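Local structure of tubulin-specific chaperone (Trypanosoma brucei, 4B6W) at residues S1-V5 and C72-F76; V16-Y21 and N33-F38; Y44-I50 and V77-L83. The protein probably binds alpha-tubulin as tubulin-binding cofactor B, a cytoplasmic chaperone of which this chain is the ubiquitin-like domain. All blocks are in the same frame, centred on the assembly; numbering follows the deposited sequence.

All three contacts belong to one ubiquitin-like beta-grasp sheet and its helix, but their chemistry changes with position. Interaction 3 is the most extensive and the most central: a regular antiparallel strand pair with one buried apolar face and one mixed, partly exposed face. Interaction 1 lies toward the end of the sheet, where the turn before strand 77-82 meets strand 2-9 through two hydrogen bonds and a long salt bridge near the surface and a small sulfur-centred apolar cluster. Interaction 2 joins the outermost strand 15-22 to the helix region almost entirely by side chains. It meets interaction 1 across the 2-9/15-22 hairpin, while Val-34 and Phe-38 pack on Val-80 of interaction 3.

Interaction 1 (S1-V5 and C72-F76); sequences SVVKV and CRDEF
The type II turn that delivers the chain into strand 77-82 packs here against the start of strand 2-9, with Lys-4 gripped by Asp-74 and Glu-75. Lys-4 N donates to Asp-74 OD1 at 2.8 Å, and the bond is nearly straight at 165°. The amide meets the carboxylate oxygen almost along its C-O axis, so an acid side chain does the work that a backbone carbonyl would do in a continuing sheet. One residue on, Glu-75 N returns a bond to Lys-4 O, also 2.8 Å long. Glu-75 sits at the third position of the turn with the positive phi (81°) usual there in type II, and the Asp-74–Glu-75 peptide directs its N-H at the strand. Both backbone polar atoms of Lys-4 are thus satisfied by the turn. In the beta-grasp fold of ubiquitin-like domains the first and last strands run parallel in the middle of the sheet, and this is the approach to that pairing, which Phe-76 and Ser-6 take up next. Outside the sheet the ends of Lys-4 and Glu-75 cross obliquely: Lys-4 NZ is 3.6 Å from Glu-75 OE1, a long salt bridge, while Lys-4 CE comes closer to the same oxygen. On the inner side the contact is apolar. With SG anti to the backbone N (chi1 -171°), Cys-72 points its sulfur at the strand, where it rests 3.9 Å from Val-5 CG1 and slightly farther from Val-3 CG2. Leu-49 touches the same cysteine from strand 45-50. Val-3 CG1 is 3.7 Å from Cys-72 O and lies alongside the Arg-73 backbone, and Val-5 CB is 3.2 Å from Phe-76 O.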
loop_
_atom_site.group_PDB
_atom_site.type_symbol
_atom_site.label_atom_id
_atom_site.label_comp_id
_atom_site.label_asym_id
_atom_site.label_seq_id
_atom_site.Cartn_x
_atom_site.Cartn_y
_atom_site.Cartn_z
ATOM N N SER A 1 14.727 -4.578 7.557
ATOM C CA SER A 1 14.053 -3.553 8.434
ATOM C C SER A 1 13.281 -2.412 7.706
ATOM O O SER A 1 12.351 -1.843 8.284
ATOM C CB SER A 1 15.075 -2.956 9.378
ATOM O OG SER A 1 14.472 -2.171 10.388
ATOM N N VAL A 2 13.654 -2.077 6.462
ATOM C CA VAL A 2 12.894 -1.124 5.629
ATOM C C VAL A 2 12.777 -1.671 4.202
ATOM O O VAL A 2 13.705 -2.306 3.724
ATOM C CB VAL A 2 13.589 0.276 5.562
ATOM C CG1 VAL A 2 12.992 1.154 4.434
ATOM C CG2 VAL A 2 13.496 1.020 6.909
ATOM N N VAL A 3 11.665 -1.405 3.515
ATOM C CA VAL A 3 11.450 -1.863 2.135
ATOM C C VAL A 3 11.241 -0.731 1.143
ATOM O O VAL A 3 10.723 0.321 1.489
ATOM C CB VAL A 3 10.231 -2.833 2.014
ATOM C CG1 VAL A 3 10.603 -4.219 2.580
ATOM C CG2 VAL A 3 8.976 -2.256 2.696
ATOM N N LYS A 4 11.679 -0.968 -0.087
ATOM C CA LYS A 4 11.415 -0.106 -1.225
ATOM C C LYS A 4 10.265 -0.720 -2.013
ATOM O O LYS A 4 10.401 -1.836 -2.510
ATOM C CB LYS A 4 12.655 -0.026 -2.131
ATOM C CG LYS A 4 12.548 1.001 -3.257
ATOM C CD LYS A 4 13.823 1.022 -4.130
ATOM C CE LYS A 4 13.770 -0.037 -5.213
ATOM N NZ LYS A 4 14.393 0.425 -6.475
ATOM N N VAL A 5 9.137 -0.008 -2.123
ATOM C CA VAL A 5 7.988 -0.483 -2.902
ATOM C C VAL A 5 7.503 0.598 -3.877
ATOM O O VAL A 5 7.928 1.748 -3.820
ATOM C CB VAL A 5 6.821 -0.946 -1.969
ATOM C CG1 VAL A 5 7.296 -2.035 -1.089
ATOM C CG2 VAL A 5 6.279 0.210 -1.094
ATOM N N CYS A 72 6.212 -8.381 3.389
ATOM C CA CYS A 72 6.595 -7.459 2.328
ATOM C C CYS A 72 8.117 -7.425 2.096
ATOM O O CYS A 72 8.904 -7.528 3.044
ATOM C CB CYS A 72 6.061 -6.079 2.617
ATOM S SG CYS A 72 6.261 -4.932 1.260
ATOM N N ARG A 73 8.512 -7.317 0.827
ATOM C CA ARG A 73 9.915 -7.315 0.442
ATOM C C ARG A 73 10.157 -6.175 -0.515
ATOM O O ARG A 73 9.208 -5.555 -1.006
ATOM C CB ARG A 73 10.325 -8.622 -0.243
ATOM C CG ARG A 73 9.993 -9.923 0.515
ATOM C CD ARG A 73 10.719 -10.061 1.858
ATOM N NE ARG A 73 10.405 -11.330 2.524
ATOM C CZ ARG A 73 10.901 -12.517 2.160
ATOM N NH1 ARG A 73 11.745 -12.631 1.122
ATOM N NH2 ARG A 73 10.550 -13.615 2.834
ATOM N N ASP A 74 11.430 -5.905 -0.793
ATOM C CA ASP A 74 11.775 -4.902 -1.784
ATOM C C ASP A 74 11.170 -5.281 -3.137
ATOM O O ASP A 74 11.128 -6.468 -3.510
ATOM C CB ASP A 74 13.290 -4.756 -1.926
ATOM C CG ASP A 74 13.932 -4.083 -0.739
ATOM O OD1 ASP A 74 13.544 -2.980 -0.380
ATOM O OD2 ASP A 74 14.851 -4.655 -0.141
ATOM N N GLU A 75 10.706 -4.259 -3.848
ATOM C CA GLU A 75 10.234 -4.349 -5.228
ATOM C C GLU A 75 8.808 -4.857 -5.326
ATOM O O GLU A 75 8.298 -5.092 -6.419
ATOM C CB GLU A 75 11.189 -5.165 -6.118
ATOM C CG GLU A 75 12.719 -5.020 -5.819
ATOM C CD GLU A 75 13.201 -3.564 -5.750
ATOM O OE1 GLU A 75 12.528 -2.711 -6.395
ATOM O OE2 GLU A 75 14.260 -3.277 -5.071
ATOM N N PHE A 76 8.158 -4.992 -4.175
ATOM C CA PHE A 76 6.751 -5.353 -4.079
ATOM C C PHE A 76 5.929 -4.112 -4.400
ATOM O O PHE A 76 6.482 -3.013 -4.409
ATOM C CB PHE A 76 6.405 -5.845 -2.672
ATOM C CG PHE A 76 6.676 -7.309 -2.435
ATOM C CD1 PHE A 76 7.701 -7.969 -3.083
ATOM C CD2 PHE A 76 5.922 -8.007 -1.513
ATOM C CE1 PHE A 76 7.945 -9.311 -2.839
ATOM C CE2 PHE A 76 6.171 -9.349 -1.244
ATOM C CZ PHE A 76 7.179 -9.999 -1.912
#

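Interaction 2 (V16-Y21 and N33-F38); sequences VPEKRY and NVFTHF
Lys-19 sets out with CG anti to its carbonyl carbon (chi1 -70°) and bends again at chi2 and chi3, a curl that carries its amine across to Asn-33 and His-37. Asn-33 answers with CG anti to the backbone N (chi1 -174°), which points the amide from the helix toward the strand. Lys-19 NZ donates to Asn-33 OD1 at 2.8 Å, lying in the carbonyl plane on a lone pair. Tyr-21 OH donates to the same oxygen at 2.7 Å, also in that plane but on the other lone pair; the phenol ring stands 83° from the amide, which meets it at the ring edge. Two donors therefore fix OD1 and leave the amide little freedom to turn. Val-34 CG2 adds an apolar neighbour to the hydroxyl. In the beta-grasp fold the helix lies across one face of the sheet, and these bonds tie the end region of helix 27-35 to strand 15-22, the second arm of the first hairpin and an outermost strand of the sheet. The second bond of the lysine runs from Lys-19 NZ to His-37 NE2, again 2.8 Å, with the amine at the ring edge and almost exactly in the ring plane. Since NE2 accepts, a neutral His-37 would carry its proton on ND1, and the nearby ammonium would probably discourage a second proton. Val-16 covers one face of this ring in a CH-pi contact, CG2 lying 4.0 Å from the centroid, while Thr-36 OG1 sits over the opposite face toward the rim. That hydroxyl donates to Asn-33 O at 2.6 Å. Val-16 CG2 also reaches Phe-38 CZ at 3.9 Å, and the Phe-38 ring goes on to stack with His-9.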
loop_
_atom_site.group_PDB
_atom_site.type_symbol
_atom_site.label_atom_id
_atom_site.label_comp_id
_atom_site.label_asym_id
_atom_site.label_seq_id
_atom_site.Cartn_x
_atom_site.Cartn_y
_atom_site.Cartn_z
ATOM N N VAL A 16 3.514 5.783 -8.070
ATOM C CA VAL A 16 4.686 6.296 -7.339
ATOM C C VAL A 16 5.783 5.209 -7.364
ATOM O O VAL A 16 5.639 4.162 -6.750
ATOM C CB VAL A 16 4.330 6.693 -5.899
ATOM C CG1 VAL A 16 5.562 7.287 -5.169
ATOM C CG2 VAL A 16 3.145 7.666 -5.896
ATOM N N PRO A 17 6.887 5.454 -8.094
ATOM C CA PRO A 17 7.812 4.357 -8.413
ATOM C C PRO A 17 8.691 3.849 -7.293
ATOM O O PRO A 17 9.099 2.677 -7.347
ATOM C CB PRO A 17 8.688 4.945 -9.509
ATOM C CG PRO A 17 7.929 6.165 -9.984
ATOM C CD PRO A 17 7.278 6.684 -8.781
ATOM N N GLU A 18 8.986 4.689 -6.302
ATOM C CA GLU A 18 9.902 4.318 -5.239
ATOM C C GLU A 18 9.371 4.843 -3.934
ATOM O O GLU A 18 9.207 6.039 -3.791
ATOM C CB GLU A 18 11.246 4.992 -5.473
ATOM C CG GLU A 18 12.401 4.084 -5.746
ATOM C CD GLU A 18 13.710 4.657 -5.245
ATOM O OE1 GLU A 18 13.752 5.189 -4.106
ATOM O OE2 GLU A 18 14.700 4.526 -5.979
ATOM N N LYS A 19 9.127 3.987 -2.965
ATOM C CA LYS A 19 8.718 4.459 -1.640
ATOM C C LYS A 19 9.373 3.591 -0.610
ATOM O O LYS A 19 9.448 2.387 -0.785
ATOM C CB LYS A 19 7.202 4.393 -1.457
ATOM C CG LYS A 19 6.443 5.417 -2.289
ATOM C CD LYS A 19 6.610 6.856 -1.745
ATOM C CE LYS A 19 5.798 7.078 -0.460
ATOM N NZ LYS A 19 5.995 8.455 0.090
ATOM N N ARG A 20 9.862 4.202 0.456
ATOM C CA ARG A 20 10.474 3.443 1.535
ATOM C C ARG A 20 9.585 3.508 2.762
ATOM O O ARG A 20 9.233 4.601 3.216
ATOM C CB ARG A 20 11.843 4.002 1.885
ATOM C CG ARG A 20 12.844 3.924 0.762
ATOM C CD ARG A 20 14.295 3.920 1.288
ATOM N NE ARG A 20 14.916 2.733 0.721
ATOM C CZ ARG A 20 15.487 1.740 1.381
ATOM N NH1 ARG A 20 15.651 1.754 2.686
ATOM N NH2 ARG A 20 15.955 0.727 0.691
ATOM N N TYR A 21 9.239 2.327 3.267
ATOM C CA TYR A 21 8.514 2.135 4.538
ATOM C C TYR A 21 9.264 1.208 5.489
ATOM O O TYR A 21 9.939 0.264 5.065
ATOM C CB TYR A 21 7.154 1.538 4.260
ATOM C CG TYR A 21 6.274 2.478 3.471
ATOM C CD1 TYR A 21 5.820 3.685 4.034
ATOM C CD2 TYR A 21 5.912 2.189 2.167
ATOM C CE1 TYR A 21 5.000 4.557 3.321
ATOM C CE2 TYR A 21 5.096 3.056 1.451
ATOM C CZ TYR A 21 4.642 4.233 2.017
ATOM O OH TYR A 21 3.832 5.087 1.271
ATOM N N ASN A 33 0.467 8.307 4.765
ATOM C CA ASN A 33 1.483 8.690 3.800
ATOM C C ASN A 33 1.034 8.580 2.353
ATOM O O ASN A 33 1.263 9.487 1.559
ATOM C CB ASN A 33 2.728 7.844 3.978
ATOM C CG ASN A 33 3.833 8.310 3.112
ATOM O OD1 ASN A 33 4.173 7.660 2.111
ATOM N ND2 ASN A 33 4.365 9.481 3.431
ATOM N N VAL A 34 0.365 7.482 2.039
ATOM C CA VAL A 34 -0.234 7.254 0.718
ATOM C C VAL A 34 -1.176 8.391 0.304
ATOM O O VAL A 34 -1.215 8.775 -0.859
ATOM C CB VAL A 34 -0.945 5.881 0.647
ATOM C CG1 VAL A 34 -1.704 5.733 -0.657
ATOM C CG2 VAL A 34 0.073 4.768 0.755
ATOM N N PHE A 35 -1.906 8.949 1.270
ATOM C CA PHE A 35 -2.800 10.097 1.028
ATOM C C PHE A 35 -2.074 11.296 0.428
ATOM O O PHE A 35 -2.651 12.047 -0.347
ATOM C CB PHE A 35 -3.490 10.508 2.336
ATOM C CG PHE A 35 -4.398 11.708 2.206
ATOM C CD1 PHE A 35 -3.886 13.003 2.317
ATOM C CD2 PHE A 35 -5.750 11.541 1.987
ATOM C CE1 PHE A 35 -4.716 14.134 2.205
ATOM C CE2 PHE A 35 -6.607 12.657 1.878
ATOM C CZ PHE A 35 -6.081 13.964 1.991
ATOM N N THR A 36 -0.802 11.468 0.784
ATOM C CA THR A 36 0.016 12.569 0.220
ATOM C C THR A 36 0.192 12.445 -1.324
ATOM O O THR A 36 0.399 13.438 -2.007
ATOM C CB THR A 36 1.386 12.754 0.974
ATOM O OG1 THR A 36 2.281 11.688 0.690
ATOM C CG2 THR A 36 1.168 12.783 2.477
ATOM N N HIS A 37 0.054 11.237 -1.860
ATOM C CA HIS A 37 0.164 11.009 -3.303
ATOM C C HIS A 37 -1.178 10.883 -4.031
ATOM O O HIS A 37 -1.338 11.440 -5.094
ATOM C CB HIS A 37 0.995 9.741 -3.581
ATOM C CG HIS A 37 2.377 9.785 -3.001
ATOM N ND1 HIS A 37 3.380 10.572 -3.524
ATOM C CD2 HIS A 37 2.910 9.159 -1.926
ATOM C CE1 HIS A 37 4.478 10.406 -2.807
ATOM N NE2 HIS A 37 4.221 9.550 -1.833
ATOM N N PHE A 38 -2.122 10.137 -3.478
ATOM C CA PHE A 38 -3.369 9.867 -4.196
ATOM C C PHE A 38 -4.608 10.613 -3.676
ATOM O O PHE A 38 -5.496 10.978 -4.479
ATOM C CB PHE A 38 -3.606 8.363 -4.311
ATOM C CG PHE A 38 -2.499 7.641 -5.047
ATOM C CD1 PHE A 38 -1.912 8.183 -6.188
ATOM C CD2 PHE A 38 -2.039 6.443 -4.611
ATOM C CE1 PHE A 38 -0.857 7.504 -6.859
ATOM C CE2 PHE A 38 -1.015 5.784 -5.294
ATOM C CZ PHE A 38 -0.439 6.333 -6.421
#

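Interaction 3 (Y44-I50 and V77-L83); sequences YMQLQLI and VIHVVDL
The Gln-48 amide slants across the His-79 ring on one face of the sheet, their planes 77° apart, with Gln-48 OE1 lying 3.1 Å from His-79 CD2. Ile-50 approaches the histidine too, its CD1 resting 3.7 Å from His-79 CB, the two side chains running alongside each other. The polar atoms of the glutamine and the histidine find partners outside the two strands: His-79 ND1 bonds Thr-8 OG1 in strand 2-9 and Gln-48 NE2 bonds Thr-56 OG1 in strand 56-58, so each group is steadied by a neighbouring strand. Farther along, Gln-46 crosses Leu-83 at about a right angle, Gln-46 OE1 lying 3.7 Å from Leu-83 CD2, and the Tyr-44 ring approaches the Leu-83 carbonyl. Strands 45-50 and 77-82 are antiparallel, their axes at 151°. Hydrogen-bonded pairs Gln-46/Val-81, Gln-48/His-79 and Ile-50/Val-77 alternate with non-hydrogen-bonded ones; Leu-83 N adds a bond to Tyr-44 O at 2.8 Å. On the other face Met-45, Leu-47, Leu-49, Ile-78 and Val-80 turn inward. Leu-47 CD2 touches both Val-80 CG2, at 3.7 Å, and Ile-78 CG2, at 3.8 Å. Selenomethionine Met-45 lays its CG 3.9 Å from Val-80 CG1, and its extended chain (chi2 -178°) carries its terminal methyl CE to Val-34 of helix 27-35. That helix also covers Leu-47 through Ile-27 and Ile-30, as expected of the beta-grasp core. Two differently dressed faces thus share one backbone network: the buried one holds by apolar contact, while the other is mixed, Ile-50 and Val-77 meeting as an apolar pair beside a glutamine oxygen that would probably polarise the nearby ring C-H, with the stronger polar bonds reaching out to the flanking strands.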
loop_
_atom_site.group_PDB
_atom_site.type_symbol
_atom_site.label_atom_id
_atom_site.label_comp_id
_atom_site.label_asym_id
_atom_site.label_seq_id
_atom_site.Cartn_x
_atom_site.Cartn_y
_atom_site.Cartn_z
ATOM N N TYR A 44 -11.295 5.108 3.153
ATOM C CA TYR A 44 -11.816 4.544 1.904
ATOM C C TYR A 44 -10.739 3.878 1.059
ATOM O O TYR A 44 -10.874 3.779 -0.164
ATOM C CB TYR A 44 -12.509 5.644 1.096
ATOM C CG TYR A 44 -13.753 6.148 1.759
ATOM C CD1 TYR A 44 -14.845 5.310 1.958
ATOM C CD2 TYR A 44 -13.838 7.462 2.213
ATOM C CE1 TYR A 44 -16.013 5.784 2.604
ATOM C CE2 TYR A 44 -14.979 7.938 2.846
ATOM C CZ TYR A 44 -16.057 7.097 3.036
ATOM O OH TYR A 44 -17.187 7.593 3.660
HETATM N N MSE A 45 -9.666 3.439 1.718
HETATM C CA MSE A 45 -8.590 2.695 1.076
HETATM C C MSE A 45 -8.513 1.296 1.632
HETATM O O MSE A 45 -8.543 1.088 2.860
HETATM C CB MSE A 45 -7.236 3.292 1.363
HETATM C CG MSE A 45 -6.948 4.662 0.878
HETATM SE SE MSE A 45 -5.033 5.035 1.396
HETATM C CE MSE A 45 -4.914 6.926 0.794
ATOM N N GLN A 46 -8.361 0.349 0.712
ATOM C CA GLN A 46 -7.787 -0.947 1.017
ATOM C C GLN A 46 -6.440 -1.008 0.333
ATOM O O GLN A 46 -6.298 -0.518 -0.772
ATOM C CB GLN A 46 -8.687 -2.057 0.501
ATOM C CG GLN A 46 -9.972 -2.150 1.268
ATOM C CD GLN A 46 -10.852 -3.334 0.885
ATOM O OE1 GLN A 46 -11.962 -3.444 1.396
ATOM N NE2 GLN A 46 -10.388 -4.196 -0.017
ATOM N N LEU A 47 -5.449 -1.581 1.020
ATOM C CA LEU A 47 -4.103 -1.839 0.470
ATOM C C LEU A 47 -3.932 -3.332 0.088
ATOM O O LEU A 47 -4.037 -4.219 0.927
ATOM C CB LEU A 47 -3.007 -1.384 1.457
ATOM C CG LEU A 47 -2.907 0.126 1.865
ATOM C CD1 LEU A 47 -1.672 0.364 2.753
ATOM C CD2 LEU A 47 -2.926 1.146 0.685
ATOM N N GLN A 48 -3.711 -3.574 -1.206
ATOM C CA GLN A 48 -3.422 -4.885 -1.774
ATOM C C GLN A 48 -1.888 -5.012 -1.925
ATOM O O GLN A 48 -1.268 -4.144 -2.521
ATOM C CB GLN A 48 -4.093 -4.978 -3.167
ATOM C CG GLN A 48 -3.878 -6.303 -3.901
ATOM C CD GLN A 48 -4.425 -6.294 -5.302
ATOM O OE1 GLN A 48 -4.981 -5.301 -5.770
ATOM N NE2 GLN A 48 -4.251 -7.406 -6.000
ATOM N N LEU A 49 -1.283 -6.070 -1.402
ATOM C CA LEU A 49 0.165 -6.251 -1.511
ATOM C C LEU A 49 0.363 -7.243 -2.643
ATOM O O LEU A 49 -0.191 -8.351 -2.621
ATOM C CB LEU A 49 0.798 -6.770 -0.201
ATOM C CG LEU A 49 2.343 -6.846 -0.164
ATOM C CD1 LEU A 49 2.976 -5.467 -0.331
ATOM C CD2 LEU A 49 2.887 -7.591 1.087
ATOM N N ILE A 50 1.102 -6.800 -3.666
ATOM C CA ILE A 50 1.426 -7.614 -4.817
ATOM C C ILE A 50 2.934 -7.824 -4.810
ATOM O O ILE A 50 3.685 -6.904 -4.592
ATOM C CB ILE A 50 0.991 -6.925 -6.122
ATOM C CG1 ILE A 50 -0.506 -6.549 -6.073
ATOM C CG2 ILE A 50 1.259 -7.837 -7.344
ATOM C CD1 ILE A 50 -0.913 -5.378 -7.018
ATOM N N VAL A 77 4.620 -4.287 -4.635
ATOM C CA VAL A 77 3.766 -3.198 -5.074
ATOM C C VAL A 77 2.605 -3.102 -4.121
ATOM O O VAL A 77 1.923 -4.104 -3.828
ATOM C CB VAL A 77 3.259 -3.431 -6.525
ATOM C CG1 VAL A 77 2.265 -2.367 -6.949
ATOM C CG2 VAL A 77 4.433 -3.484 -7.499
ATOM N N ILE A 78 2.400 -1.913 -3.571
ATOM C CA ILE A 78 1.219 -1.697 -2.757
ATOM C C ILE A 78 0.218 -1.019 -3.686
ATOM O O ILE A 78 0.482 0.101 -4.181
ATOM C CB ILE A 78 1.493 -0.802 -1.545
ATOM C CG1 ILE A 78 2.300 -1.542 -0.469
ATOM C CG2 ILE A 78 0.176 -0.339 -0.928
ATOM C CD1 ILE A 78 2.691 -0.688 0.709
ATOM N N HIS A 79 -0.904 -1.704 -3.949
ATOM C CA HIS A 79 -1.950 -1.192 -4.840
ATOM C C HIS A 79 -3.081 -0.641 -3.991
ATOM O O HIS A 79 -3.588 -1.319 -3.099
ATOM C CB HIS A 79 -2.433 -2.292 -5.779
ATOM C CG HIS A 79 -3.574 -1.889 -6.659
ATOM N ND1 HIS A 79 -3.454 -0.929 -7.644
ATOM C CD2 HIS A 79 -4.855 -2.342 -6.724
ATOM C CE1 HIS A 79 -4.609 -0.807 -8.278
ATOM N NE2 HIS A 79 -5.476 -1.654 -7.742
ATOM N N VAL A 80 -3.452 0.608 -4.248
ATOM C CA VAL A 80 -4.483 1.275 -3.459
ATOM C C VAL A 80 -5.875 1.135 -4.116
ATOM O O VAL A 80 -6.114 1.682 -5.196
ATOM C CB VAL A 80 -4.109 2.773 -3.246
ATOM C CG1 VAL A 80 -5.148 3.485 -2.412
ATOM C CG2 VAL A 80 -2.714 2.874 -2.618
ATOM N N VAL A 81 -6.780 0.402 -3.468
ATOM C CA VAL A 81 -8.116 0.255 -3.978
ATOM C C VAL A 81 -8.993 1.347 -3.362
ATOM O O VAL A 81 -9.058 1.493 -2.157
ATOM C CB VAL A 81 -8.695 -1.154 -3.718
ATOM C CG1 VAL A 81 -10.023 -1.307 -4.468
ATOM C CG2 VAL A 81 -7.708 -2.223 -4.146
ATOM N N ASP A 82 -9.627 2.131 -4.222
ATOM C CA ASP A 82 -10.366 3.315 -3.842
ATOM C C ASP A 82 -11.841 2.951 -3.700
ATOM O O ASP A 82 -12.491 2.580 -4.691
ATOM C CB ASP A 82 -10.192 4.408 -4.902
ATOM C CG ASP A 82 -10.740 5.770 -4.454
ATOM O OD1 ASP A 82 -11.884 5.825 -3.993
ATOM O OD2 ASP A 82 -10.027 6.798 -4.554
ATOM N N LEU A 83 -12.357 3.071 -2.477
ATOM C CA LEU A 83 -13.760 2.767 -2.161
ATOM C C LEU A 83 -14.656 4.008 -1.915
ATOM O O LEU A 83 -15.814 3.854 -1.501
ATOM C CB LEU A 83 -13.827 1.874 -0.911
ATOM C CG LEU A 83 -13.388 0.409 -1.019
ATOM C CD1 LEU A 83 -11.934 0.287 -1.330
ATOM C CD2 LEU A 83 -13.718 -0.328 0.296
#